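Long-range contact in competence protein ComEA-related protein (Thermus thermophilus, PDB 2DUY), which is of unknown function but carries helix-hairpin-helix motifs and, as a ComEA relative, probably binds DNA: residues S20-S25 with E45-A50. Sequence-based numbering, arbitrary orientation.
Sequences SLNEAS and EGRPYA
Arg47 leaves its backbone with CG anti to the carbonyl carbon (chi1 -71°) and then runs extended to NE, which carries its guanidinium into the turn formed by residues 20-24; Asn22, with a similar first torsion (chi1 -76°), turns its amide back toward Tyr49. Arg47 takes Leu21 O side-on: its NE, at 2.7 Å, lies on a lone pair of that carbonyl, whereas NH2 reaches the same oxygen from above the carbonyl plane. Arg47 NH2 also donates to Ala24 O at 2.7 Å, in the guanidinium plane and nearly straight (162°), with a weak second bond from NH1. Asn22 O sits over one guanidinium face without bonding to it. An alanine in place of Arg47 would probably leave Leu21 O and Ala24 O without their shared donor, and the turn held to the 45-50 loop mainly by Asn22. Next to this grip, the Asn22 amide pairs with the backbone of Tyr49 in both directions: Tyr49 N donates to Asn22 OD1 at 2.8 Å and Asn22 ND2 to Tyr49 O at 2.9 Å. Beside this pair, Leu21 CB packs against Tyr49 CD1 at 3.7 Å, while Tyr49 OH bonds to Ile43 O. Within the helix-hairpin-helix domain, the contact thus ties the loop following helix 37-45 to the turn, an ST motif braced by Ser20 OG, between strand 19-20 and helix 26-29, with Leu29 touching Arg47 and strand 73-74 pairing alongside strand 19-20.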
ATOM      1  N   SER A  20      -1.350   0.192   7.333  1.00 19.92           N
ATOM      2  CA  SER A  20      -2.558  -0.594   7.057  1.00 18.83           C
ATOM      3  C   SER A  20      -3.136  -0.299   5.674  1.00 18.65           C
ATOM      4  O   SER A  20      -3.482   0.847   5.380  1.00 17.63           O
ATOM      5  CB  SER A  20      -3.635  -0.296   8.103  1.00 20.29           C
ATOM      6  OG  SER A  20      -4.880  -0.867   7.720  1.00 18.49           O
ATOM      7  N   LEU A  21      -3.253  -1.329   4.838  1.00 14.87           N
ATOM      8  CA  LEU A  21      -3.795  -1.148   3.500  1.00 15.38           C
ATOM      9  C   LEU A  21      -5.233  -0.671   3.566  1.00 14.75           C
ATOM     10  O   LEU A  21      -5.670   0.079   2.707  1.00 15.04           O
ATOM     11  CB  LEU A  21      -3.747  -2.456   2.682  1.00 15.14           C
ATOM     12  CG  LEU A  21      -2.350  -2.889   2.226  1.00 19.43           C
ATOM     13  CD1 LEU A  21      -2.438  -4.203   1.487  1.00 19.04           C
ATOM     14  CD2 LEU A  21      -1.747  -1.807   1.327  1.00 19.80           C
ATOM     15  N   ASN A  22      -5.947  -1.094   4.603  1.00 15.93           N
ATOM     16  CA  ASN A  22      -7.357  -0.746   4.766  1.00 14.67           C
ATOM     17  C   ASN A  22      -7.658   0.575   5.451  1.00 16.55           C
ATOM     18  O   ASN A  22      -8.702   1.186   5.200  1.00 16.53           O
ATOM     19  CB  ASN A  22      -8.077  -1.839   5.557  1.00 15.36           C
ATOM     20  CG  ASN A  22      -8.343  -3.073   4.731  1.00 15.46           C
ATOM     21  OD1 ASN A  22      -8.535  -2.987   3.518  1.00 15.65           O
ATOM     22  ND2 ASN A  22      -8.390  -4.232   5.388  1.00 15.53           N
ATOM     23  N   GLU A  23      -6.748   1.025   6.305  1.00 16.94           N
ATOM     24  CA  GLU A  23      -7.006   2.234   7.071  1.00 17.40           C
ATOM     25  C   GLU A  23      -6.156   3.474   6.815  1.00 18.08           C
ATOM     26  O   GLU A  23      -6.493   4.560   7.287  1.00 19.41           O
ATOM     27  CB  GLU A  23      -6.968   1.862   8.558  1.00 20.45           C
ATOM     28  CG  GLU A  23      -7.884   0.685   8.898  1.00 27.87           C
ATOM     29  CD  GLU A  23      -7.794   0.262  10.351  1.00 34.33           C
ATOM     30  OE1 GLU A  23      -6.663   0.130  10.860  1.00 38.63           O
ATOM     31  OE2 GLU A  23      -8.856   0.049  10.981  1.00 38.08           O
ATOM     32  N   ALA A  24      -5.066   3.338   6.071  1.00 16.19           N
ATOM     33  CA  ALA A  24      -4.210   4.490   5.794  1.00 19.00           C
ATOM     34  C   ALA A  24      -4.878   5.549   4.924  1.00 18.45           C
ATOM     35  O   ALA A  24      -5.748   5.243   4.111  1.00 19.03           O
ATOM     36  CB  ALA A  24      -2.930   4.025   5.124  1.00 20.06           C
ATOM     37  N   SER A  25      -4.456   6.800   5.101  1.00 20.14           N
ATOM     38  CA  SER A  25      -4.963   7.920   4.315  1.00 19.29           C
ATOM     39  C   SER A  25      -4.141   7.920   3.030  1.00 19.87           C
ATOM     40  O   SER A  25      -3.124   7.238   2.951  1.00 21.52           O
ATOM     41  CB  SER A  25      -4.706   9.232   5.040  1.00 19.50           C
ATOM     42  OG  SER A  25      -3.315   9.477   5.086  1.00 20.08           O
ATOM     43  N   GLU A  45      -9.441   2.718  -3.432  1.00 15.43           N
ATOM     44  CA  GLU A  45     -10.619   2.290  -4.177  1.00 15.53           C
ATOM     45  C   GLU A  45     -10.809   0.779  -4.183  1.00 17.05           C
ATOM     46  O   GLU A  45     -11.931   0.291  -4.329  1.00 16.51           O
ATOM     47  CB  GLU A  45     -10.547   2.818  -5.615  1.00 17.50           C
ATOM     48  CG  GLU A  45     -10.690   4.338  -5.698  1.00 20.05           C
ATOM     49  CD  GLU A  45     -10.746   4.857  -7.122  1.00 25.09           C
ATOM     50  OE1 GLU A  45     -11.156   6.020  -7.312  1.00 24.28           O
ATOM     51  OE2 GLU A  45     -10.378   4.110  -8.049  1.00 25.73           O
ATOM     52  N   GLY A  46      -9.715   0.039  -4.014  1.00 14.75           N
ATOM     53  CA  GLY A  46      -9.809  -1.407  -4.008  1.00 15.79           C
ATOM     54  C   GLY A  46     -10.136  -2.043  -2.662  1.00 14.58           C
ATOM     55  O   GLY A  46     -10.252  -3.266  -2.573  1.00 16.67           O
ATOM     56  N   ARG A  47     -10.300  -1.230  -1.623  1.00 12.78           N
ATOM     57  CA  ARG A  47     -10.607  -1.738  -0.282  1.00 11.73           C
ATOM     58  C   ARG A  47     -11.948  -2.460  -0.243  1.00 11.79           C
ATOM     59  O   ARG A  47     -12.852  -2.121  -1.002  1.00 14.53           O
ATOM     60  CB  ARG A  47     -10.624  -0.584   0.722  1.00 11.35           C
ATOM     61  CG  ARG A  47      -9.233  -0.041   1.002  1.00  9.19           C
ATOM     62  CD  ARG A  47      -9.228   1.257   1.794  1.00 12.73           C
ATOM     63  NE  ARG A  47      -7.839   1.611   2.082  1.00 13.33           N
ATOM     64  CZ  ARG A  47      -7.427   2.760   2.606  1.00 13.62           C
ATOM     65  NH1 ARG A  47      -8.298   3.719   2.912  1.00 13.54           N
ATOM     66  NH2 ARG A  47      -6.128   2.939   2.836  1.00 15.34           N
ATOM     67  N   PRO A  48     -12.108  -3.434   0.664  1.00 12.47           N
ATOM     68  CA  PRO A  48     -11.137  -3.908   1.651  1.00 11.84           C
ATOM     69  C   PRO A  48     -10.201  -4.998   1.145  1.00 13.36           C
ATOM     70  O   PRO A  48     -10.488  -5.666   0.151  1.00 13.69           O
ATOM     71  CB  PRO A  48     -12.028  -4.433   2.773  1.00 13.22           C
ATOM     72  CG  PRO A  48     -13.133  -5.078   2.006  1.00 14.99           C
ATOM     73  CD  PRO A  48     -13.427  -4.064   0.893  1.00 13.62           C
ATOM     74  N   TYR A  49      -9.089  -5.159   1.854  1.00 11.65           N
ATOM     75  CA  TYR A  49      -8.092  -6.189   1.571  1.00 13.05           C
ATOM     76  C   TYR A  49      -8.146  -7.178   2.735  1.00 14.72           C
ATOM     77  O   TYR A  49      -8.139  -6.761   3.896  1.00 17.60           O
ATOM     78  CB  TYR A  49      -6.686  -5.575   1.492  1.00 12.01           C
ATOM     79  CG  TYR A  49      -6.557  -4.564   0.378  1.00 12.05           C
ATOM     80  CD1 TYR A  49      -6.750  -3.203   0.611  1.00 14.84           C
ATOM     81  CD2 TYR A  49      -6.347  -4.983  -0.932  1.00 13.39           C
ATOM     82  CE1 TYR A  49      -6.740  -2.294  -0.440  1.00 11.32           C
ATOM     83  CE2 TYR A  49      -6.339  -4.088  -1.984  1.00 12.21           C
ATOM     84  CZ  TYR A  49      -6.539  -2.745  -1.733  1.00 12.86           C
ATOM     85  OH  TYR A  49      -6.551  -1.867  -2.784  1.00 13.27           O
ATOM     86  N   ALA A  50      -8.224  -8.476   2.440  1.00 14.65           N
ATOM     87  CA  ALA A  50      -8.257  -9.484   3.505  1.00 16.46           C
ATOM     88  C   ALA A  50      -6.824  -9.843   3.888  1.00 15.50           C
ATOM     89  O   ALA A  50      -6.551 -10.247   5.019  1.00 15.80           O
ATOM     90  CB  ALA A  50      -9.013 -10.734   3.041  1.00 17.50           C
TER